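Local coordinates for UBP3-associated protein BRE5 (Saccharomyces cerevisiae, PDB 2QIY) that acts with the deubiquitinating enzyme UBP3 in cleaving ubiquitin, which leads to mono-ubiquitination of Sec23, and also binds mRNA, at residues V9-Q12 / D13-F16. Residues are numbered along the deposited sequence; the frame is centred on the assembly and turned at random.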
# COMPACT_ATOMS: atom_id res chain seq x y z
N VAL A 9 21.45 0.37 15.02
CA VAL A 9 19.98 0.23 14.77
C VAL A 9 19.71 -0.09 13.29
O VAL A 9 20.25 0.56 12.39
CB VAL A 9 19.19 1.50 15.26
CG1 VAL A 9 19.48 2.72 14.38
CG2 VAL A 9 17.70 1.22 15.35
N THR A 10 18.88 -1.11 13.05
CA THR A 10 18.60 -1.59 11.69
C THR A 10 17.39 -0.89 11.10
O THR A 10 16.56 -0.34 11.82
CB THR A 10 18.38 -3.13 11.64
OG1 THR A 10 17.10 -3.46 12.20
CG2 THR A 10 19.49 -3.88 12.38
N VAL A 11 17.29 -0.92 9.77
CA VAL A 11 16.16 -0.32 9.06
C VAL A 11 14.84 -1.00 9.45
O VAL A 11 13.82 -0.32 9.63
CB VAL A 11 16.39 -0.27 7.52
CG1 VAL A 11 16.68 -1.65 6.95
CG2 VAL A 11 15.21 0.40 6.81
N GLN A 12 14.85 -2.32 9.62
CA GLN A 12 13.66 -3.03 10.09
C GLN A 12 13.24 -2.52 11.48
O GLN A 12 12.06 -2.30 11.74
CB GLN A 12 13.87 -4.54 10.12
CG GLN A 12 12.59 -5.31 10.43
CD GLN A 12 12.83 -6.78 10.70
OE1 GLN A 12 13.46 -7.15 11.70
NE2 GLN A 12 12.31 -7.63 9.82
N ASP A 13 14.24 -2.36 12.35
CA ASP A 13 14.04 -1.78 13.68
C ASP A 13 13.37 -0.42 13.62
O ASP A 13 12.38 -0.20 14.33
CB ASP A 13 15.37 -1.62 14.42
CG ASP A 13 15.83 -2.89 15.10
OD1 ASP A 13 15.09 -3.90 15.05
OD2 ASP A 13 16.94 -2.87 15.68
N ILE A 14 13.88 0.49 12.80
CA ILE A 14 13.29 1.82 12.77
C ILE A 14 11.88 1.81 12.19
O ILE A 14 11.02 2.55 12.67
CB ILE A 14 14.22 2.98 12.23
CG1 ILE A 14 13.82 3.49 10.83
CG2 ILE A 14 15.73 2.70 12.49
CD1 ILE A 14 14.29 2.63 9.70
N CYS A 15 11.63 0.94 11.20
CA CYS A 15 10.27 0.84 10.63
C CYS A 15 9.26 0.32 11.64
O CYS A 15 8.15 0.83 11.73
CB CYS A 15 10.25 -0.07 9.40
SG CYS A 15 11.12 0.63 8.02
N PHE A 16 9.66 -0.69 12.41
CA PHE A 16 8.76 -1.26 13.40
C PHE A 16 8.47 -0.25 14.50
O PHE A 16 7.29 -0.06 14.87
CB PHE A 16 9.32 -2.57 13.96
CG PHE A 16 8.36 -3.29 14.85
CD1 PHE A 16 7.46 -4.21 14.33
CD2 PHE A 16 8.37 -3.06 16.23
CE1 PHE A 16 6.57 -4.89 15.16
CE2 PHE A 16 7.49 -3.73 17.08
CZ PHE A 16 6.58 -4.65 16.54
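Val-11 and Ile-14 touch through their methyls at the first turn of helix 11-28, the N-terminal helix of an NTF2-like domain, where a threonine N-cap and a hydrophobic staple start the helix beside the curved sheet. CG2 of Val-11 lies 3.8 Å from CD1 of Ile-14, and the sulfur of Cys-15 stands near the same valine methyl. The turn is tight here: Ile-14 is twisted off a staggered position (chi1 108°) and its CD1 comes within 3.0 Å of Val-11 O, so the placement of that methyl is somewhat doubtful. The compact sulfhydryl of buried Cys-15 fits between the helix and Phe-94, Ile-104 and Ile-106, while branched Val-11 packs on Phe-94 and Tyr-96. On the other branch of Ile-14, CG2 meets CG2 of Val-9 at 3.8 Å, the valine crossing it at about a right angle. This is the staple: the residue before the cap packs on the one four places after it.

Backbone bonds then build the helix. The carbonyl O of Thr-10 accepts from Ile-14 N at 3.0 Å, and the next two bonds run from Cys-15 N to Val-11 O and from Phe-16 N to Gln-12 O. At the exposed polar edge, the carboxylate of Asp-13 would probably be favoured by the helix dipole. It lies near Thr-10 without bonding to Thr-10 N, so the reciprocal half of a capping box is missing. Threonine suits the cap because its short side chain reaches forward to the amide of the third helical residue, which has no carbonyl of an earlier turn to bind. With chi1 at 73°, Thr-10 OG1 accepts from Asp-13 N at 3.1 Å, with an N-H...O angle of 161°.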